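Exosome complex component Rrp42 (PDB 2PO1) is probably a non-catalytic subunit of the RNA-degrading exosome that helps to structure the active site of its partner Rrp41. Local coordinates at residues C[34-39]-C[262-267]; C[200-203]-C[208-211]; C[29-34]-C[214-219]. All coordinates share one frame; numbering follows the deposited sequence.

The three contacts gather around the loop between helix 13-23 and strand 39-43. Contacts 2 and 3 lie closest, their centres about 8 Å apart; contact 1 is centred about 14 Å from contact 2 and about 15 Å from contact 3. Asp-211 of contact 2 joins all three: its OD2 makes a 2.7 Å salt bridge to Arg-37 NH2 in contact 1, while its OD1 makes a 3.2 Å salt bridge to Arg-31 NH1 in contact 3. The residue ranges of contacts 1 and 3 share Glu-34. Leu-208 O of contact 2 is hydrogen-bonded to 2-methyl-2,4-pentanediol, probably from the crystallisation liquor. The nearest atoms of contacts 1, 2 and 3 are about 20, 17 and 15 Å from the bound nucleic acid.

Contact 1: residues C[34-39]-C[262-267]; sequences EDYRPI and EEIRKL
Tyr-36 and Ile-39 meet Ile-264 and Leu-267 in a small, wholly apolar contact, where the loop leading into strand 39-43 comes up against the long C-terminal helix 247-275. The methyl CD1 of Ile-264 sits over one face of the Tyr-36 ring in a CH-pi contact, 3.8 Å from the centroid and 14° off the ring normal. It is shifted somewhat toward the rim and lies 3.7 Å from CZ. The two side chains cross at about a right angle, the isoleucine bringing its end down onto the flat of the ring. On the other side of the ring plane, beyond its rim, Val-210 of the hairpin strand 207-210 packs its CG2 against Tyr-36 CE1, and the hydroxyl OH is hydrogen-bonded to Asp-154. With an alanine in place of Tyr-36, Ile-264 CD1 would probably lose its flat support, a gap would open toward Val-210, and Asp-154 would be left without its phenol partner. In this RNase PH family protein the loop thus wedges an aromatic ring between elements of the C-terminal half, while Ile-39 begins strand 39-43, at one edge of the mixed sheet within this chain. With CG1 anti to its own carbonyl carbon (chi1 -69°) and the branch extended beyond it, Ile-39 sets CD1 against two helix residues, 3.8 Å from Ile-264 CD1 and 4.0 Å from Leu-267 CD1. Away from the loop, Glu-262, Arg-265 and Lys-266 are linked among themselves. Arg-265 grips one carboxylate oxygen side-on, with NE 3.0 Å and NH2 2.9 Å from Glu-262 OE2, both nitrogens approaching from the same face of the carboxylate. Lys-266 NZ takes the other oxygen, Glu-262 OE1, at 3.3 Å.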
loop_
_atom_site.group_PDB
_atom_site.type_symbol
_atom_site.label_atom_id
_atom_site.label_comp_id
_atom_site.label_asym_id
_atom_site.label_seq_id
_atom_site.Cartn_x
_atom_site.Cartn_y
_atom_site.Cartn_z
ATOM N N GLU C 34 -3.488 26.901 -33.875
ATOM C CA GLU C 34 -4.469 27.271 -32.832
ATOM C C GLU C 34 -5.757 26.456 -32.885
ATOM O O GLU C 34 -6.716 26.753 -32.172
ATOM C CB GLU C 34 -4.730 28.799 -32.780
ATOM C CG GLU C 34 -3.518 29.612 -32.260
ATOM C CD GLU C 34 -3.749 31.102 -32.299
ATOM O OE1 GLU C 34 -4.899 31.511 -32.625
ATOM O OE2 GLU C 34 -2.772 31.855 -32.002
ATOM N N ASP C 35 -5.762 25.388 -33.671
ATOM C CA ASP C 35 -6.966 24.595 -33.782
ATOM C C ASP C 35 -6.976 23.402 -32.845
ATOM O O ASP C 35 -5.973 22.713 -32.703
ATOM C CB ASP C 35 -7.109 24.110 -35.199
ATOM C CG ASP C 35 -7.289 25.238 -36.150
ATOM O OD1 ASP C 35 -7.675 26.327 -35.699
ATOM O OD2 ASP C 35 -7.026 25.053 -37.320
ATOM N N TYR C 36 -8.137 23.172 -32.238
ATOM C CA TYR C 36 -8.426 21.903 -31.571
ATOM C C TYR C 36 -8.787 20.902 -32.606
ATOM O O TYR C 36 -9.310 21.274 -33.646
ATOM C CB TYR C 36 -9.616 22.083 -30.619
ATOM C CG TYR C 36 -9.112 22.486 -29.288
ATOM C CD1 TYR C 36 -8.641 23.766 -29.076
ATOM C CD2 TYR C 36 -9.041 21.566 -28.249
ATOM C CE1 TYR C 36 -8.132 24.141 -27.854
ATOM C CE2 TYR C 36 -8.552 21.939 -27.039
ATOM C CZ TYR C 36 -8.085 23.205 -26.848
ATOM O OH TYR C 36 -7.541 23.584 -25.643
ATOM N N ARG C 37 -8.579 19.628 -32.268
ATOM C CA ARG C 37 -9.054 18.523 -33.082
ATOM C C ARG C 37 -10.540 18.570 -32.913
ATOM O O ARG C 37 -11.001 19.275 -32.027
ATOM C CB ARG C 37 -8.518 17.211 -32.513
ATOM C CG ARG C 37 -7.065 17.000 -32.733
ATOM C CD ARG C 37 -6.543 15.876 -31.830
ATOM N NE ARG C 37 -6.519 16.299 -30.450
ATOM C CZ ARG C 37 -6.120 15.510 -29.445
ATOM N NH1 ARG C 37 -5.794 14.243 -29.689
ATOM N NH2 ARG C 37 -6.068 15.981 -28.192
ATOM N N PRO C 38 -11.304 17.788 -33.712
ATOM C CA PRO C 38 -12.724 17.870 -33.479
ATOM C C PRO C 38 -13.098 17.491 -32.069
ATOM O O PRO C 38 -12.482 16.597 -31.490
ATOM C CB PRO C 38 -13.312 16.887 -34.511
ATOM C CG PRO C 38 -12.300 16.811 -35.592
ATOM C CD PRO C 38 -10.995 16.850 -34.807
ATOM N N ILE C 39 -14.049 18.234 -31.495
ATOM C CA ILE C 39 -14.432 18.040 -30.106
ATOM C C ILE C 39 -15.809 17.449 -30.109
ATOM O O ILE C 39 -16.681 17.891 -30.859
ATOM C CB ILE C 39 -14.435 19.347 -29.324
ATOM C CG1 ILE C 39 -12.992 19.850 -29.147
ATOM C CG2 ILE C 39 -14.957 19.095 -27.898
ATOM C CD1 ILE C 39 -12.893 21.353 -28.748
ATOM N N GLU C 262 -13.200 30.153 -24.782
ATOM C CA GLU C 262 -14.522 30.656 -25.056
ATOM C C GLU C 262 -15.191 29.841 -26.129
ATOM O O GLU C 262 -16.389 29.633 -26.051
ATOM C CB GLU C 262 -14.528 32.146 -25.385
ATOM C CG GLU C 262 -15.968 32.810 -25.413
ATOM C CD GLU C 262 -16.967 32.284 -24.306
ATOM O OE1 GLU C 262 -18.116 31.876 -24.670
ATOM O OE2 GLU C 262 -16.600 32.268 -23.089
ATOM N N GLU C 263 -14.441 29.441 -27.165
ATOM C CA GLU C 263 -14.994 28.623 -28.245
ATOM C C GLU C 263 -15.429 27.263 -27.650
ATOM O O GLU C 263 -16.435 26.691 -28.042
ATOM C CB GLU C 263 -13.912 28.409 -29.306
ATOM C CG GLU C 263 -13.502 29.696 -30.076
ATOM C CD GLU C 263 -12.390 29.413 -31.087
ATOM O OE1 GLU C 263 -11.735 28.391 -30.948
ATOM O OE2 GLU C 263 -12.153 30.219 -31.994
ATOM N N ILE C 264 -14.660 26.772 -26.681
ATOM C CA ILE C 264 -14.967 25.508 -26.023
ATOM C C ILE C 264 -16.160 25.634 -25.068
ATOM O O ILE C 264 -17.037 24.738 -25.033
ATOM C CB ILE C 264 -13.721 24.973 -25.323
ATOM C CG1 ILE C 264 -12.656 24.698 -26.413
ATOM C CG2 ILE C 264 -14.082 23.782 -24.471
ATOM C CD1 ILE C 264 -11.685 23.746 -26.068
ATOM N N ARG C 265 -16.210 26.733 -24.311
ATOM C CA ARG C 265 -17.360 26.967 -23.402
ATOM C C ARG C 265 -18.679 26.900 -24.156
ATOM O O ARG C 265 -19.648 26.265 -23.697
ATOM C CB ARG C 265 -17.219 28.318 -22.735
ATOM C CG ARG C 265 -18.054 28.581 -21.491
ATOM C CD ARG C 265 -17.024 29.032 -20.412
ATOM N NE ARG C 265 -16.210 30.085 -20.997
ATOM C CZ ARG C 265 -14.909 30.274 -20.811
ATOM N NH1 ARG C 265 -14.153 29.517 -20.013
ATOM N NH2 ARG C 265 -14.362 31.255 -21.475
ATOM N N LYS C 266 -18.736 27.551 -25.311
ATOM C CA LYS C 266 -19.917 27.413 -26.143
ATOM C C LYS C 266 -20.312 25.941 -26.450
ATOM O O LYS C 266 -21.487 25.602 -26.429
ATOM C CB LYS C 266 -19.759 28.208 -27.422
ATOM C CG LYS C 266 -19.608 29.679 -27.182
ATOM C CD LYS C 266 -19.702 30.434 -28.521
ATOM C CE LYS C 266 -19.171 31.851 -28.399
ATOM N NZ LYS C 266 -19.877 32.609 -27.341
ATOM N N LEU C 267 -19.333 25.072 -26.718
ATOM C CA LEU C 267 -19.628 23.665 -26.986
ATOM C C LEU C 267 -20.120 22.941 -25.738
ATOM O O LEU C 267 -21.060 22.157 -25.808
ATOM C CB LEU C 267 -18.390 22.940 -27.508
ATOM C CG LEU C 267 -17.953 23.457 -28.857
ATOM C CD1 LEU C 267 -16.530 22.944 -29.243
ATOM C CD2 LEU C 267 -19.019 23.138 -29.955
#

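Contact 2: residues C[200-203]-C[208-211]; sequences TFAK and LVVD
Ala-202 and Val-209 form the hydrogen-bonded pair of this antiparallel hairpin: Ala-202 N gives to Val-209 O at 2.9 Å, and Val-209 N returns a bond to Ala-202 O at 3.0 Å, in the carbonyl plane. Two residues along each strand, Asp-211 N reaches Thr-200 O at 3.0 Å, almost in line with that carbonyl. On either side of the central pair lie non-hydrogen-bonded pairs, Phe-201 with Val-210 and Lys-203 with Leu-208, whose four side chains share one face of the sheet. Val-210 lies obliquely against the aromatic ring, its CB 3.9 Å from Phe-201 CE2 and its CG2 above one ring face, near the rim. At the other end packing is tight: Leu-208 CD2 is only 3.5 Å from Lys-203 CB, closer than usual for two carbons, and also touches CG and CD. The extended lysine (CG anti to the backbone N, chi1 172°) carries NZ away from the hairpin to Glu-249. Helix 247-275, which supplies that glutamate, also covers Phe-201 with Ala-253 and Thr-256. Beyond the strand end, the buried carboxylate of Asp-211 pairs with both Arg-37 and Arg-31. Its charge is therefore probably well balanced. The hairpin is joined between its strands by backbone hydrogen bonds and apolar side chains, whereas the charged ends of Lys-203 and Asp-211 find partners outside it, consistent with their tying it to the surrounding fold.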
loop_
_atom_site.group_PDB
_atom_site.type_symbol
_atom_site.label_atom_id
_atom_site.label_comp_id
_atom_site.label_asym_id
_atom_site.label_seq_id
_atom_site.Cartn_x
_atom_site.Cartn_y
_atom_site.Cartn_z
ATOM N N THR C 200 -4.442 24.026 -23.519
ATOM C CA THR C 200 -3.093 23.526 -23.341
ATOM C C THR C 200 -2.320 23.624 -24.630
ATOM O O THR C 200 -2.845 23.357 -25.673
ATOM C CB THR C 200 -3.137 22.084 -22.834
ATOM O OG1 THR C 200 -3.559 22.095 -21.468
ATOM C CG2 THR C 200 -1.825 21.462 -22.944
ATOM N N PHE C 201 -1.089 24.114 -24.542
ATOM C CA PHE C 201 -0.201 24.268 -25.703
ATOM C C PHE C 201 1.012 23.379 -25.530
ATOM O O PHE C 201 1.528 23.256 -24.417
ATOM C CB PHE C 201 0.283 25.733 -25.837
ATOM C CG PHE C 201 -0.844 26.726 -25.904
ATOM C CD1 PHE C 201 -1.574 27.059 -24.751
ATOM C CD2 PHE C 201 -1.202 27.299 -27.115
ATOM C CE1 PHE C 201 -2.656 27.944 -24.825
ATOM C CE2 PHE C 201 -2.282 28.194 -27.185
ATOM C CZ PHE C 201 -3.008 28.501 -26.045
ATOM N N ALA C 202 1.485 22.788 -26.628
ATOM C CA ALA C 202 2.786 22.111 -26.656
ATOM C C ALA C 202 3.754 23.090 -27.266
ATOM O O ALA C 202 3.448 23.705 -28.258
ATOM C CB ALA C 202 2.703 20.874 -27.505
ATOM N N LYS C 203 4.906 23.280 -26.641
ATOM C CA LYS C 203 5.963 23.988 -27.305
ATOM C C LYS C 203 6.810 22.946 -28.017
ATOM O O LYS C 203 7.343 22.006 -27.385
ATOM C CB LYS C 203 6.792 24.773 -26.307
ATOM C CG LYS C 203 8.030 25.405 -26.886
ATOM C CD LYS C 203 8.495 26.536 -25.992
ATOM C CE LYS C 203 9.729 27.195 -26.587
ATOM N NZ LYS C 203 10.104 28.338 -25.707
ATOM N N LEU C 208 4.423 27.170 -30.406
ATOM C CA LEU C 208 3.353 26.594 -29.597
ATOM C C LEU C 208 2.171 26.238 -30.443
ATOM O O LEU C 208 1.743 26.992 -31.303
ATOM C CB LEU C 208 2.866 27.513 -28.476
ATOM C CG LEU C 208 3.791 28.277 -27.526
ATOM C CD1 LEU C 208 3.132 28.506 -26.229
ATOM C CD2 LEU C 208 5.155 27.658 -27.295
ATOM N N VAL C 209 1.589 25.103 -30.118
ATOM C CA VAL C 209 0.545 24.521 -30.927
ATOM C C VAL C 209 -0.497 24.079 -29.886
ATOM O O VAL C 209 -0.170 23.372 -28.898
ATOM C CB VAL C 209 1.254 23.399 -31.677
ATOM C CG1 VAL C 209 1.089 21.957 -31.071
ATOM C CG2 VAL C 209 1.314 23.552 -33.157
ATOM N N VAL C 210 -1.729 24.518 -30.056
ATOM C CA VAL C 210 -2.743 24.194 -29.079
ATOM C C VAL C 210 -3.278 22.783 -29.338
ATOM O O VAL C 210 -3.250 22.270 -30.478
ATOM C CB VAL C 210 -3.892 25.209 -29.088
ATOM C CG1 VAL C 210 -4.706 25.006 -30.289
ATOM C CG2 VAL C 210 -4.803 24.970 -27.878
ATOM N N ASP C 211 -3.740 22.160 -28.258
ATOM C CA ASP C 211 -4.328 20.825 -28.300
ATOM C C ASP C 211 -3.417 19.837 -29.017
ATOM O O ASP C 211 -3.783 19.337 -30.074
ATOM C CB ASP C 211 -5.685 20.862 -28.969
ATOM C CG ASP C 211 -6.370 19.519 -28.992
ATOM O OD1 ASP C 211 -7.098 19.287 -29.975
ATOM O OD2 ASP C 211 -6.197 18.714 -28.044
#

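Contact 3: residues C[29-34]-C[214-219]; sequences DDRGFE and LDEELV
Arg-31 and Glu-216 are held by charge rather than by a hydrogen bond. NH2 of Arg-31 lies 3.5 Å from Glu-216 OE2, but the oxygen stands well out of the guanidinium plane, with no N-H aimed at it, and the two flat groups are turned 40° apart. The close grip is inside the loop. Arg-31 NE reaches Asp-29 OD1 at 2.7 Å, on the syn lone pair, while Arg-31 N binds Asp-29 OD2 at 3.2 Å from above the carboxylate. That backbone bond closes an Asx turn, and the aspartate so holds both the main chain and the side chain of Arg-31. A bend at chi3 (-76°) turns the arginine head back to the aspartate, and its NH1 is hydrogen-bonded to Asp-35 O. Across to helix 214-219, which comes next in the chain after strand 207-210, the fit is looser and a water fills in. It donates to Glu-216 OE1 at 2.7 Å, and its bonds to Asp-29 OD2 and Arg-31 NH2 are weak. The water thereby spans two carboxylates whose oxygens, Asp-29 OD2 and Glu-216 OE1, are 5.1 Å apart, a like-charge approach that Arg-31 probably eases. The stronger partner of buried Glu-216 is Arg-27, which makes a salt bridge to the same OE2.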
loop_
_atom_site.group_PDB
_atom_site.type_symbol
_atom_site.label_atom_id
_atom_site.label_comp_id
_atom_site.label_asym_id
_atom_site.label_seq_id
_atom_site.Cartn_x
_atom_site.Cartn_y
_atom_site.Cartn_z
ATOM N N ASP C 29 -1.843 16.619 -38.916
ATOM C CA ASP C 29 -3.232 16.365 -39.272
ATOM C C ASP C 29 -3.863 17.564 -39.944
ATOM O O ASP C 29 -5.078 17.664 -40.015
ATOM C CB ASP C 29 -4.043 16.023 -38.025
ATOM C CG ASP C 29 -4.008 17.135 -36.997
ATOM O OD1 ASP C 29 -4.711 17.030 -35.973
ATOM O OD2 ASP C 29 -3.276 18.134 -37.224
ATOM N N ASP C 30 -3.034 18.495 -40.395
ATOM C CA ASP C 30 -3.500 19.618 -41.170
ATOM C C ASP C 30 -4.240 20.671 -40.359
ATOM O O ASP C 30 -4.816 21.607 -40.916
ATOM C CB ASP C 30 -4.367 19.144 -42.348
ATOM C CG ASP C 30 -3.582 18.307 -43.352
ATOM O OD1 ASP C 30 -4.004 17.162 -43.650
ATOM O OD2 ASP C 30 -2.521 18.778 -43.810
ATOM N N ARG C 31 -4.205 20.540 -39.055
ATOM C CA ARG C 31 -4.735 21.559 -38.176
ATOM C C ARG C 31 -3.856 22.789 -38.167
ATOM O O ARG C 31 -2.654 22.673 -38.431
ATOM C CB ARG C 31 -4.730 21.023 -36.766
ATOM C CG ARG C 31 -5.952 20.309 -36.382
ATOM C CD ARG C 31 -5.879 20.235 -34.903
ATOM N NE ARG C 31 -4.928 19.236 -34.435
ATOM C CZ ARG C 31 -4.538 19.152 -33.172
ATOM N NH1 ARG C 31 -5.028 19.991 -32.267
ATOM N NH2 ARG C 31 -3.729 18.167 -32.779
ATOM N N GLY C 32 -4.447 23.950 -37.857
ATOM C CA GLY C 32 -3.693 25.189 -37.659
ATOM C C GLY C 32 -3.029 25.094 -36.298
ATOM O O GLY C 32 -3.353 24.193 -35.519
ATOM N N PHE C 33 -2.110 26.014 -35.999
ATOM C CA PHE C 33 -1.414 26.001 -34.692
ATOM C C PHE C 33 -2.382 26.236 -33.555
ATOM O O PHE C 33 -2.139 25.812 -32.394
ATOM C CB PHE C 33 -0.296 27.062 -34.660
ATOM C CG PHE C 33 0.886 26.753 -35.588
ATOM C CD1 PHE C 33 1.890 27.691 -35.762
ATOM C CD2 PHE C 33 0.982 25.518 -36.257
ATOM C CE1 PHE C 33 2.971 27.412 -36.579
ATOM C CE2 PHE C 33 2.045 25.252 -37.092
ATOM C CZ PHE C 33 3.052 26.190 -37.239
ATOM N N GLU C 34 -3.488 26.901 -33.875
ATOM C CA GLU C 34 -4.469 27.271 -32.832
ATOM C C GLU C 34 -5.757 26.456 -32.885
ATOM O O GLU C 34 -6.716 26.753 -32.172
ATOM C CB GLU C 34 -4.730 28.799 -32.780
ATOM C CG GLU C 34 -3.518 29.612 -32.260
ATOM C CD GLU C 34 -3.749 31.102 -32.299
ATOM O OE1 GLU C 34 -4.899 31.511 -32.625
ATOM O OE2 GLU C 34 -2.772 31.855 -32.002
ATOM N N LEU C 214 -1.076 13.050 -29.304
ATOM C CA LEU C 214 -0.047 12.233 -28.662
ATOM C C LEU C 214 1.236 12.340 -29.455
ATOM O O LEU C 214 2.311 12.528 -28.883
ATOM C CB LEU C 214 -0.494 10.797 -28.670
ATOM C CG LEU C 214 -0.280 9.867 -27.504
ATOM C CD1 LEU C 214 -0.314 8.470 -28.122
ATOM C CD2 LEU C 214 0.966 10.208 -26.704
ATOM N N ASP C 215 1.125 12.268 -30.783
ATOM C CA ASP C 215 2.308 12.335 -31.633
ATOM C C ASP C 215 3.026 13.675 -31.405
ATOM O O ASP C 215 4.231 13.711 -31.383
ATOM C CB ASP C 215 1.924 12.220 -33.094
ATOM C CG ASP C 215 1.599 10.793 -33.492
ATOM O OD1 ASP C 215 2.167 9.858 -32.857
ATOM O OD2 ASP C 215 0.779 10.622 -34.418
ATOM N N GLU C 216 2.267 14.749 -31.178
ATOM C CA GLU C 216 2.905 16.030 -30.856
ATOM C C GLU C 216 3.463 16.019 -29.431
ATOM O O GLU C 216 4.558 16.536 -29.184
ATOM C CB GLU C 216 1.965 17.175 -31.074
ATOM C CG GLU C 216 1.839 17.531 -32.544
ATOM C CD GLU C 216 0.608 18.300 -32.891
ATOM O OE1 GLU C 216 0.575 18.813 -34.016
ATOM O OE2 GLU C 216 -0.325 18.431 -32.080
ATOM N N GLU C 217 2.731 15.430 -28.496
ATOM C CA GLU C 217 3.257 15.322 -27.125
ATOM C C GLU C 217 4.508 14.502 -27.095
ATOM O O GLU C 217 5.420 14.777 -26.323
ATOM C CB GLU C 217 2.249 14.734 -26.195
ATOM C CG GLU C 217 1.073 15.643 -25.933
ATOM C CD GLU C 217 -0.000 14.956 -25.133
ATOM O OE1 GLU C 217 -0.015 13.723 -25.057
ATOM O OE2 GLU C 217 -0.842 15.663 -24.570
ATOM N N LEU C 218 4.583 13.503 -27.955
ATOM C CA LEU C 218 5.810 12.705 -28.045
ATOM C C LEU C 218 7.038 13.506 -28.414
ATOM O O LEU C 218 8.126 13.197 -27.966
ATOM C CB LEU C 218 5.636 11.472 -28.927
ATOM C CG LEU C 218 4.672 10.446 -28.329
ATOM C CD1 LEU C 218 4.349 9.357 -29.344
ATOM C CD2 LEU C 218 5.192 9.800 -27.011
ATOM N N VAL C 219 6.882 14.576 -29.185
ATOM C CA VAL C 219 8.023 15.340 -29.618
ATOM C C VAL C 219 8.132 16.728 -28.979
ATOM O O VAL C 219 9.058 17.456 -29.268
ATOM C CB VAL C 219 8.007 15.483 -31.163
ATOM C CG1 VAL C 219 7.617 14.144 -31.811
ATOM C CG2 VAL C 219 7.086 16.592 -31.598
HETATM O O HOH W 1 -1.601 17.665 -35.030
#